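Local coordinates for protein coclaurine N-methyltransferase (PDB 6GKZ) that catalyses the S-adenosyl-L-methionine-dependent N-methylation of coclaurine and probably related tetrahydroisoquinolines in plant alkaloid biosynthesis, working as a homodimer, at residues 195-200 with 224-229; 38-43 with 231-236; 26-31 with 243-248. One frame throughout, in Å; residues are numbered along the deposited sequence.

Contact 1 of 3, residues 195-200 with 224-229; sequences LVIELF and FLEHIC. With SAH (S-adenosyl-L-homocysteine), chain E.
Two neighbouring parallel strands of the Rossmann-like methyltransferase sheet, 191-197 and 221-230, meet here, V196 beside L225 and I197 beside E226, at the end where the cofactor sits. V196 donates its N-H to F224 O (2.9 Å), and V196 O takes the N-H of E226 in return, the alternation expected of parallel strands. E198 N then reaches E226 O at 2.9 Å as strand 191-197 ends. This is the carboxyl end of the parallel strands, where class I methyltransferases hold their cofactor: the amino group of S-adenosyl-L-homocysteine donates to I197 O (2.9 Å), and L199 CD1 packs against its ribose. The two glutamates lie side by side, pointing the same way, with their carboxylate planes 35° apart. E198 OE2 comes within 2.6 Å of E226 OE2. Other partners hold the pair in place, C94 N binding E198 OE2 while H346 and Y115 bind E226 OE1. E226 CG stands anti to the backbone N (chi1 166°) and its chain runs on extended, which brings the carboxylate beside I197 CG2 and up to E198. On the sheet face of V196 and L225, aliphatic branches suit the close spacing: V196 CG1 touches L225 CD1 at 3.8 Å. The same L225 methyl sits squarely over the F200 ring, 4.0 Å from its centroid and 10° off the normal, a CH-pi contact. F224, on the other face, receives I197 CD1 at its ring edge. A water accepts from F200 N and donates to E226 O, the oxygen that also takes the E198 N-H, giving that carbonyl a second donor.

Contact 2 of 3, residues 38-43 with 231-236; sequences WGYKPT and KTFAYH
G39 CA sits over the centre of the F233 ring, 3.5 Å from the centroid and only 5° off the normal, a CH-pi contact that forms the tight heart of the contact. Glycine suits the place because a side chain would point straight into the ring: even a CB would collide with F233 CZ. The F233 ring reaches the helix end because its CG lies between the backbone N and the carbonyl carbon (chi1 56°). Its edge then turns to the face of Y40, a T-shaped pair with planes at 84°, in which F233 CE2 stands 4.0 Å from Y40 CD2. T232 CB and OG1 approach Y40 CE1. The looser side is polar: K231 NZ gives Y40 OH a weak bond of 3.3 Å, and the hydroxyl has a stronger partner in E341. At the other flank the exposed W38 sends the edge of its six-membered ring toward the face of Y235, offset, with W38 CH2 3.7 Å from Y235 CB. The contact thus sets the C-terminal end of helix 21-39 against the turn between strands 221-230 and 235-236, with Q47 of helix 44-58 touching T232 and F233, and Y44 of the second subunit packing on K231.

Contact 3 of 3, residues 26-31 with 243-248; sequences QLIRRE and DDWFTE
I28 and E31, one helical turn apart on helix 21-39, meet W245 and F246 of the loop that follows strand 235-236. The beta-branched side chain of I28 lets one residue reach both rings: CG2 touches F246 CE1 at 3.6 Å, while CG1 approaches W245 CH2 at 4.1 Å. L27 CB comes to the indole at W245 CZ2. The aliphatic part of E31 packs by its CB, 3.7 Å from F246 CB, and E31 CG lies beside the indole, 3.8 Å from W245 NE1. The E31 chain then bends at chi2 (-46°), which carries the carboxylate toward D244, where E31 OE1 stands 3.7 Å from D244 OD1; R34 forms a salt bridge to that glutamate oxygen. In the next shell D244 shapes the loop. Its OD1 accepts the backbone N-H of T247 at 3.1 Å, an Asx motif, with a weak bond from F246 N, and its OD2 takes the T247 hydroxyl at 2.6 Å and the L240 backbone N-H. With an alanine here the T247 and L240 amides and the T247 hydroxyl would all be without this acceptor, and the turn carrying W245 and F246 would probably be less firmly held. Helix 2-15 meets the indole, and helix 314-335 meets I28 and F246. No hydrogen bond joins the two segments, so their cohesion is essentially apolar, while the close carboxylates are probably tolerable because R34, and more weakly R35, supply positive charge.

From the N terminus, helix 21-39 supplies the first partner of two contacts: residues 26-31 for contact 3 and, at its end, 38-43 for contact 2. Strands 191-197 and 221-230 follow much later and close the short loop of contact 1. The chain then runs directly from that strand into 231-236, closing contact 2, and on to 243-248, closing contact 3. The three loops are therefore nested, 1 within 2 within 3, and none cross. Contact 1 belongs to the central sheet beside the cofactor; contacts 2 and 3, with centres about 17 Å apart, tie helix 21-39 to the chain that leaves that sheet.

Contact 1 of 3, residues 195-200 with 224-229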
loop_
_atom_site.group_PDB
_atom_site.type_symbol
_atom_site.label_atom_id
_atom_site.label_comp_id
_atom_site.label_asym_id
_atom_site.label_seq_id
_atom_site.Cartn_x
_atom_site.Cartn_y
_atom_site.Cartn_z
ATOM N N LEU A 195 0.138 22.132 -0.785
ATOM C CA LEU A 195 1.105 21.388 -1.562
ATOM C C LEU A 195 2.359 21.149 -0.726
ATOM O O LEU A 195 2.928 22.093 -0.188
ATOM C CB LEU A 195 1.433 22.135 -2.857
ATOM C CG LEU A 195 0.479 22.077 -4.058
ATOM C CD1 LEU A 195 -0.943 22.321 -3.650
ATOM C CD2 LEU A 195 0.877 23.143 -5.020
ATOM N N VAL A 196 2.754 19.878 -0.598
ATOM C CA VAL A 196 3.967 19.471 0.122
ATOM C C VAL A 196 4.920 18.730 -0.822
ATOM O O VAL A 196 4.699 17.561 -1.142
ATOM C CB VAL A 196 3.654 18.535 1.320
ATOM C CG1 VAL A 196 4.942 18.093 2.008
ATOM C CG2 VAL A 196 2.702 19.183 2.321
ATOM N N ILE A 197 5.980 19.393 -1.270
ATOM C CA ILE A 197 6.889 18.747 -2.211
ATOM C C ILE A 197 8.178 18.335 -1.501
ATOM O O ILE A 197 9.055 19.174 -1.238
ATOM C CB ILE A 197 7.224 19.667 -3.427
ATOM C CG1 ILE A 197 5.950 20.179 -4.101
ATOM C CG2 ILE A 197 8.115 18.943 -4.445
ATOM C CD1 ILE A 197 4.943 19.124 -4.415
ATOM N N GLU A 198 8.276 17.044 -1.178
ATOM C CA GLU A 198 9.504 16.450 -0.632
ATOM C C GLU A 198 9.961 17.055 0.697
ATOM O O GLU A 198 11.151 17.189 0.950
ATOM C CB GLU A 198 10.639 16.546 -1.658
ATOM C CG GLU A 198 10.394 15.680 -2.894
ATOM C CD GLU A 198 11.512 15.749 -3.916
ATOM O OE1 GLU A 198 12.690 15.637 -3.524
ATOM O OE2 GLU A 198 11.217 15.923 -5.117
ATOM N N LEU A 199 9.003 17.370 1.562
ATOM C CA LEU A 199 9.298 17.815 2.915
ATOM C C LEU A 199 9.258 16.670 3.965
ATOM O O LEU A 199 10.014 16.687 4.951
ATOM C CB LEU A 199 8.313 18.910 3.306
ATOM C CG LEU A 199 8.464 19.440 4.725
ATOM C CD1 LEU A 199 9.611 20.432 4.779
ATOM C CD2 LEU A 199 7.175 20.063 5.178
ATOM N N PHE A 200 8.386 15.683 3.755
ATOM C CA PHE A 200 8.152 14.644 4.763
ATOM C C PHE A 200 9.362 13.754 5.014
ATOM O O PHE A 200 9.438 13.109 6.054
ATOM C CB PHE A 200 6.962 13.749 4.381
ATOM C CG PHE A 200 5.613 14.364 4.641
ATOM C CD1 PHE A 200 5.452 15.739 4.722
ATOM C CD2 PHE A 200 4.490 13.553 4.795
ATOM C CE1 PHE A 200 4.200 16.295 4.969
ATOM C CE2 PHE A 200 3.233 14.106 5.037
ATOM C CZ PHE A 200 3.090 15.479 5.122
ATOM N N PHE A 224 -1.920 17.778 -1.550
ATOM C CA PHE A 224 -1.106 17.049 -2.522
ATOM C C PHE A 224 0.334 16.913 -2.026
ATOM O O PHE A 224 0.996 17.890 -1.670
ATOM C CB PHE A 224 -1.119 17.729 -3.891
ATOM C CG PHE A 224 -0.236 17.052 -4.907
ATOM C CD1 PHE A 224 -0.690 15.951 -5.617
ATOM C CD2 PHE A 224 1.056 17.510 -5.146
ATOM C CE1 PHE A 224 0.131 15.323 -6.559
ATOM C CE2 PHE A 224 1.876 16.877 -6.082
ATOM C CZ PHE A 224 1.413 15.782 -6.788
ATOM N N LEU A 225 0.803 15.677 -2.024
ATOM C CA LEU A 225 2.114 15.345 -1.530
ATOM C C LEU A 225 2.971 14.670 -2.604
ATOM O O LEU A 225 2.520 13.733 -3.271
ATOM C CB LEU A 225 1.968 14.425 -0.326
ATOM C CG LEU A 225 3.199 13.651 0.103
ATOM C CD1 LEU A 225 4.110 14.546 0.916
ATOM C CD2 LEU A 225 2.760 12.439 0.913
ATOM N N GLU A 226 4.203 15.145 -2.782
ATOM C CA GLU A 226 5.197 14.366 -3.521
ATOM C C GLU A 226 6.256 13.853 -2.561
ATOM O O GLU A 226 6.778 14.609 -1.732
ATOM C CB GLU A 226 5.863 15.186 -4.628
ATOM C CG GLU A 226 7.137 14.517 -5.206
ATOM C CD GLU A 226 7.735 15.291 -6.367
ATOM O OE1 GLU A 226 7.132 15.310 -7.462
ATOM O OE2 GLU A 226 8.808 15.893 -6.192
ATOM N N HIS A 227 6.610 12.577 -2.665
ATOM C CA HIS A 227 7.788 12.127 -1.920
ATOM C C HIS A 227 8.613 11.059 -2.633
ATOM O O HIS A 227 8.094 10.281 -3.437
ATOM C CB HIS A 227 7.371 11.627 -0.543
ATOM C CG HIS A 227 6.490 10.419 -0.582
ATOM N ND1 HIS A 227 6.984 9.135 -0.500
ATOM C CD2 HIS A 227 5.148 10.302 -0.698
ATOM C CE1 HIS A 227 5.982 8.277 -0.561
ATOM N NE2 HIS A 227 4.857 8.958 -0.686
ATOM N N ILE A 228 9.912 11.037 -2.338
ATOM C CA ILE A 228 10.770 9.983 -2.864
ATOM C C ILE A 228 10.482 8.730 -2.068
ATOM O O ILE A 228 9.893 8.793 -0.987
ATOM C CB ILE A 228 12.264 10.326 -2.774
ATOM C CG1 ILE A 228 12.664 10.580 -1.316
ATOM C CG2 ILE A 228 12.587 11.521 -3.660
ATOM C CD1 ILE A 228 14.110 10.300 -1.023
ATOM N N CYS A 229 10.895 7.584 -2.588
ATOM C CA CYS A 229 10.500 6.346 -1.960
ATOM C C CYS A 229 11.220 5.207 -2.606
ATOM O O CYS A 229 11.866 5.384 -3.631
ATOM C CB CYS A 229 8.983 6.126 -2.084
ATOM S SG CYS A 229 8.376 5.856 -3.792
HETATM N N SAH E . 9.364 21.875 -2.170
HETATM C CA SAH E . 10.612 22.607 -2.400
HETATM C CB SAH E . 11.599 22.381 -1.248
HETATM C CG SAH E . 11.728 20.961 -0.691
HETATM S SD SAH E . 13.338 20.688 0.093
HETATM C C SAH E . 11.263 22.266 -3.745
HETATM O O SAH E . 12.064 23.033 -4.293
HETATM O OXT SAH E . 10.989 21.217 -4.325
HETATM C "C5'" SAH E . 12.759 20.799 1.809
HETATM C "C4'" SAH E . 12.429 22.244 2.169
HETATM O "O4'" SAH E . 11.548 22.274 3.262
HETATM C "C3'" SAH E . 13.605 23.140 2.541
HETATM O "O3'" SAH E . 14.104 23.793 1.401
HETATM C "C2'" SAH E . 12.998 24.150 3.488
HETATM O "O2'" SAH E . 12.686 25.348 2.784
HETATM C "C1'" SAH E . 11.731 23.471 3.982
HETATM N N9 SAH E . 11.800 23.019 5.363
HETATM C C8 SAH E . 12.546 21.977 5.851
HETATM N N7 SAH E . 12.293 21.869 7.176
HETATM C C5 SAH E . 11.380 22.827 7.511
HETATM C C6 SAH E . 10.762 23.180 8.703
HETATM N N6 SAH E . 11.031 22.511 9.820
HETATM N N1 SAH E . 9.861 24.216 8.719
HETATM C C2 SAH E . 9.576 24.911 7.563
HETATM N N3 SAH E . 10.188 24.566 6.379
HETATM C C4 SAH E . 11.063 23.541 6.366
HETATM O O HOH W 1 7.496 14.635 1.303
#

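Contact 2 of 3, residues 38-43 with 231-236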
loop_
_atom_site.group_PDB
_atom_site.type_symbol
_atom_site.label_atom_id
_atom_site.label_comp_id
_atom_site.label_asym_id
_atom_site.label_seq_id
_atom_site.Cartn_x
_atom_site.Cartn_y
_atom_site.Cartn_z
ATOM N N TRP A 38 19.135 -6.000 1.689
ATOM C CA TRP A 38 18.734 -5.768 3.071
ATOM C C TRP A 38 17.235 -5.478 3.169
ATOM O O TRP A 38 16.559 -5.984 4.052
ATOM C CB TRP A 38 19.556 -4.614 3.653
ATOM C CG TRP A 38 19.105 -4.112 4.987
ATOM C CD1 TRP A 38 19.592 -4.479 6.197
ATOM C CD2 TRP A 38 18.100 -3.116 5.244
ATOM N NE1 TRP A 38 18.951 -3.790 7.195
ATOM C CE2 TRP A 38 18.033 -2.950 6.640
ATOM C CE3 TRP A 38 17.254 -2.358 4.432
ATOM C CZ2 TRP A 38 17.151 -2.041 7.247
ATOM C CZ3 TRP A 38 16.372 -1.462 5.036
ATOM C CH2 TRP A 38 16.331 -1.316 6.434
ATOM N N GLY A 39 16.714 -4.681 2.243
ATOM C CA GLY A 39 15.320 -4.278 2.287
ATOM C C GLY A 39 14.284 -5.292 1.826
ATOM O O GLY A 39 13.175 -5.312 2.342
ATOM N N TYR A 40 14.619 -6.125 0.845
ATOM C CA TYR A 40 13.668 -7.112 0.363
ATOM C C TYR A 40 13.635 -8.326 1.287
ATOM O O TYR A 40 14.672 -8.754 1.804
ATOM C CB TYR A 40 14.003 -7.544 -1.052
ATOM C CG TYR A 40 13.517 -6.599 -2.128
ATOM C CD1 TYR A 40 12.155 -6.403 -2.348
ATOM C CD2 TYR A 40 14.425 -5.913 -2.951
ATOM C CE1 TYR A 40 11.701 -5.537 -3.350
ATOM C CE2 TYR A 40 13.979 -5.053 -3.947
ATOM C CZ TYR A 40 12.612 -4.873 -4.146
ATOM O OH TYR A 40 12.163 -4.026 -5.143
ATOM N N LYS A 41 12.436 -8.873 1.486
ATOM C CA LYS A 41 12.224 -9.964 2.427
ATOM C C LYS A 41 11.814 -11.252 1.707
ATOM O O LYS A 41 11.183 -11.204 0.657
ATOM C CB LYS A 41 11.153 -9.572 3.441
ATOM C CG LYS A 41 11.483 -8.363 4.293
ATOM C CD LYS A 41 12.811 -8.557 5.016
ATOM C CE LYS A 41 13.115 -7.392 5.929
ATOM N NZ LYS A 41 14.473 -7.533 6.492
ATOM N N PRO A 42 12.159 -12.417 2.278
ATOM C CA PRO A 42 11.834 -13.692 1.618
ATOM C C PRO A 42 10.322 -13.942 1.504
ATOM O O PRO A 42 9.894 -14.573 0.535
ATOM C CB PRO A 42 12.494 -14.752 2.521
ATOM C CG PRO A 42 13.365 -13.993 3.473
ATOM C CD PRO A 42 12.821 -12.609 3.579
ATOM N N THR A 43 9.534 -13.466 2.470
ATOM C CA THR A 43 8.072 -13.578 2.402
ATOM C C THR A 43 7.378 -12.231 2.490
ATOM O O THR A 43 7.808 -11.360 3.244
ATOM C CB THR A 43 7.499 -14.436 3.536
ATOM O OG1 THR A 43 7.632 -13.730 4.787
ATOM C CG2 THR A 43 8.200 -15.787 3.596
ATOM N N LYS A 231 9.972 1.465 -4.135
ATOM C CA LYS A 231 8.825 0.680 -4.585
ATOM C C LYS A 231 8.110 -0.068 -3.447
ATOM O O LYS A 231 6.884 -0.036 -3.329
ATOM C CB LYS A 231 9.321 -0.341 -5.619
ATOM C CG LYS A 231 8.386 -0.648 -6.721
ATOM C CD LYS A 231 8.753 -1.976 -7.391
ATOM C CE LYS A 231 10.215 -2.324 -7.254
ATOM N NZ LYS A 231 10.509 -3.593 -7.994
ATOM N N THR A 232 8.908 -0.726 -2.604
ATOM C CA THR A 232 8.427 -1.791 -1.739
ATOM C C THR A 232 8.726 -1.579 -0.258
ATOM O O THR A 232 7.863 -1.816 0.589
ATOM C CB THR A 232 9.041 -3.158 -2.149
ATOM O OG1 THR A 232 8.740 -3.439 -3.526
ATOM C CG2 THR A 232 8.505 -4.276 -1.254
ATOM N N PHE A 233 9.952 -1.182 0.075
ATOM C CA PHE A 233 10.293 -1.114 1.495
ATOM C C PHE A 233 10.602 0.306 1.960
ATOM O O PHE A 233 10.752 1.215 1.150
ATOM C CB PHE A 233 11.442 -2.083 1.832
ATOM C CG PHE A 233 12.684 -1.893 1.018
ATOM C CD1 PHE A 233 13.620 -0.934 1.375
ATOM C CD2 PHE A 233 12.946 -2.709 -0.072
ATOM C CE1 PHE A 233 14.783 -0.769 0.648
ATOM C CE2 PHE A 233 14.107 -2.551 -0.801
ATOM C CZ PHE A 233 15.026 -1.571 -0.447
ATOM N N ALA A 234 10.657 0.487 3.277
ATOM C CA ALA A 234 10.791 1.814 3.894
ATOM C C ALA A 234 11.870 1.765 4.958
ATOM O O ALA A 234 12.079 0.724 5.552
ATOM C CB ALA A 234 9.457 2.257 4.499
ATOM N N TYR A 235 12.574 2.868 5.201
ATOM C CA TYR A 235 13.655 2.818 6.187
ATOM C C TYR A 235 14.185 4.169 6.640
ATOM O O TYR A 235 14.215 5.131 5.879
ATOM C CB TYR A 235 14.840 1.983 5.654
ATOM C CG TYR A 235 15.390 2.366 4.276
ATOM C CD1 TYR A 235 14.703 2.043 3.112
ATOM C CD2 TYR A 235 16.614 2.983 4.150
ATOM C CE1 TYR A 235 15.210 2.363 1.861
ATOM C CE2 TYR A 235 17.137 3.311 2.903
ATOM C CZ TYR A 235 16.431 2.993 1.762
ATOM O OH TYR A 235 16.948 3.325 0.530
ATOM N N HIS A 236 14.597 4.227 7.901
ATOM C CA HIS A 236 15.433 5.315 8.368
ATOM C C HIS A 236 16.680 5.328 7.494
ATOM O O HIS A 236 17.290 4.281 7.279
ATOM C CB HIS A 236 15.820 5.125 9.841
ATOM C CG HIS A 236 14.682 5.296 10.800
ATOM N ND1 HIS A 236 14.136 6.528 11.098
ATOM C CD2 HIS A 236 13.996 4.391 11.540
ATOM C CE1 HIS A 236 13.153 6.372 11.971
ATOM N NE2 HIS A 236 13.045 5.085 12.254
#

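Contact 3 of 3, residues 26-31 with 243-248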
loop_
_atom_site.group_PDB
_atom_site.type_symbol
_atom_site.label_atom_id
_atom_site.label_comp_id
_atom_site.label_asym_id
_atom_site.label_seq_id
_atom_site.Cartn_x
_atom_site.Cartn_y
_atom_site.Cartn_z
ATOM N N GLN A 26 30.242 2.824 -9.986
ATOM C CA GLN A 26 30.375 1.413 -9.650
ATOM C C GLN A 26 30.305 1.196 -8.135
ATOM O O GLN A 26 29.568 0.327 -7.668
ATOM C CB GLN A 26 31.685 0.839 -10.206
ATOM C CG GLN A 26 31.726 0.707 -11.720
ATOM C CD GLN A 26 33.042 0.101 -12.214
ATOM O OE1 GLN A 26 33.356 -1.052 -11.908
ATOM N NE2 GLN A 26 33.819 0.882 -12.977
ATOM N N LEU A 27 31.054 1.995 -7.373
ATOM C CA LEU A 27 31.094 1.859 -5.905
ATOM C C LEU A 27 29.750 2.154 -5.234
ATOM O O LEU A 27 29.374 1.511 -4.243
ATOM C CB LEU A 27 32.172 2.771 -5.309
ATOM C CG LEU A 27 33.540 2.109 -5.095
ATOM C CD1 LEU A 27 33.846 1.183 -6.244
ATOM C CD2 LEU A 27 34.634 3.164 -4.952
ATOM N N ILE A 28 29.035 3.133 -5.776
ATOM C CA ILE A 28 27.700 3.461 -5.308
ATOM C C ILE A 28 26.731 2.310 -5.590
ATOM O O ILE A 28 25.925 1.939 -4.742
ATOM C CB ILE A 28 27.203 4.745 -5.968
ATOM C CG1 ILE A 28 28.060 5.920 -5.494
ATOM C CG2 ILE A 28 25.716 4.959 -5.689
ATOM C CD1 ILE A 28 27.690 7.252 -6.146
ATOM N N ARG A 29 26.835 1.729 -6.777
ATOM C CA ARG A 29 25.984 0.614 -7.140
ATOM C C ARG A 29 26.138 -0.563 -6.197
ATOM O O ARG A 29 25.148 -1.224 -5.881
ATOM C CB ARG A 29 26.267 0.177 -8.562
ATOM C CG ARG A 29 26.083 1.304 -9.517
ATOM C CD ARG A 29 25.452 0.853 -10.792
ATOM N NE ARG A 29 25.549 1.919 -11.777
ATOM C CZ ARG A 29 26.524 2.021 -12.670
ATOM N NH1 ARG A 29 27.488 1.109 -12.713
ATOM N NH2 ARG A 29 26.525 3.037 -13.521
ATOM N N ARG A 30 27.360 -0.818 -5.731
ATOM C CA ARG A 30 27.583 -1.895 -4.751
ATOM C C ARG A 30 26.871 -1.645 -3.418
ATOM O O ARG A 30 26.395 -2.581 -2.780
ATOM C CB ARG A 30 29.081 -2.105 -4.496
ATOM C CG ARG A 30 29.779 -2.780 -5.658
ATOM C CD ARG A 30 31.266 -2.917 -5.433
ATOM N NE ARG A 30 31.865 -3.790 -6.440
ATOM C CZ ARG A 30 32.180 -5.064 -6.232
ATOM N NH1 ARG A 30 31.962 -5.614 -5.041
ATOM N NH2 ARG A 30 32.717 -5.785 -7.211
ATOM N N GLU A 31 26.800 -0.386 -3.003
ATOM C CA GLU A 31 26.068 -0.039 -1.787
ATOM C C GLU A 31 24.562 -0.130 -2.012
ATOM O O GLU A 31 23.833 -0.647 -1.172
ATOM C CB GLU A 31 26.466 1.358 -1.305
ATOM C CG GLU A 31 27.891 1.390 -0.808
ATOM C CD GLU A 31 28.184 0.205 0.102
ATOM O OE1 GLU A 31 27.387 -0.011 1.042
ATOM O OE2 GLU A 31 29.182 -0.525 -0.132
ATOM N N ASP A 243 30.335 -1.080 6.920
ATOM C CA ASP A 243 30.917 -1.014 5.587
ATOM C C ASP A 243 30.142 -0.040 4.692
ATOM O O ASP A 243 30.580 0.282 3.589
ATOM C CB ASP A 243 30.968 -2.411 4.966
ATOM C CG ASP A 243 32.014 -3.313 5.627
ATOM O OD1 ASP A 243 32.574 -2.926 6.679
ATOM O OD2 ASP A 243 32.276 -4.416 5.096
ATOM N N ASP A 244 29.009 0.452 5.182
ATOM C CA ASP A 244 28.175 1.371 4.413
ATOM C C ASP A 244 28.645 2.816 4.556
ATOM O O ASP A 244 28.314 3.479 5.536
ATOM C CB ASP A 244 26.715 1.246 4.858
ATOM C CG ASP A 244 25.767 2.079 4.014
ATOM O OD1 ASP A 244 26.229 2.849 3.147
ATOM O OD2 ASP A 244 24.544 1.971 4.228
ATOM N N TRP A 245 29.397 3.303 3.572
ATOM C CA TRP A 245 29.907 4.672 3.593
ATOM C C TRP A 245 28.945 5.598 2.846
ATOM O O TRP A 245 29.008 6.820 2.988
ATOM C CB TRP A 245 31.308 4.744 2.955
ATOM C CG TRP A 245 31.272 4.283 1.534
ATOM C CD1 TRP A 245 31.460 3.009 1.083
ATOM C CD2 TRP A 245 30.945 5.072 0.381
ATOM N NE1 TRP A 245 31.290 2.960 -0.281
ATOM C CE2 TRP A 245 30.979 4.216 -0.735
ATOM C CE3 TRP A 245 30.632 6.423 0.184
ATOM C CZ2 TRP A 245 30.722 4.664 -2.023
ATOM C CZ3 TRP A 245 30.383 6.867 -1.102
ATOM C CH2 TRP A 245 30.425 5.992 -2.183
ATOM N N PHE A 246 28.065 5.001 2.044
ATOM C CA PHE A 246 27.170 5.746 1.146
ATOM C C PHE A 246 25.992 6.463 1.825
ATOM O O PHE A 246 25.619 7.570 1.431
ATOM C CB PHE A 246 26.621 4.796 0.076
ATOM C CG PHE A 246 25.594 5.426 -0.830
ATOM C CD1 PHE A 246 25.974 6.294 -1.850
ATOM C CD2 PHE A 246 24.251 5.140 -0.674
ATOM C CE1 PHE A 246 25.029 6.861 -2.691
ATOM C CE2 PHE A 246 23.309 5.716 -1.503
ATOM C CZ PHE A 246 23.698 6.578 -2.511
ATOM N N THR A 247 25.385 5.838 2.828
ATOM C CA THR A 247 24.165 6.400 3.391
ATOM C C THR A 247 24.438 7.746 4.058
ATOM O O THR A 247 23.555 8.605 4.099
ATOM C CB THR A 247 23.519 5.426 4.391
ATOM O OG1 THR A 247 23.291 4.173 3.730
ATOM C CG2 THR A 247 22.183 5.964 4.895
ATOM N N GLU A 248 25.665 7.938 4.550
ATOM C CA GLU A 248 26.074 9.216 5.147
ATOM C C GLU A 248 26.996 10.045 4.238
ATOM O O GLU A 248 27.654 10.984 4.689
ATOM C CB GLU A 248 26.785 8.981 6.474
ATOM C CG GLU A 248 26.009 8.200 7.499
ATOM C CD GLU A 248 26.677 8.253 8.860
ATOM O OE1 GLU A 248 27.350 7.269 9.230
ATOM O OE2 GLU A 248 26.534 9.288 9.552
#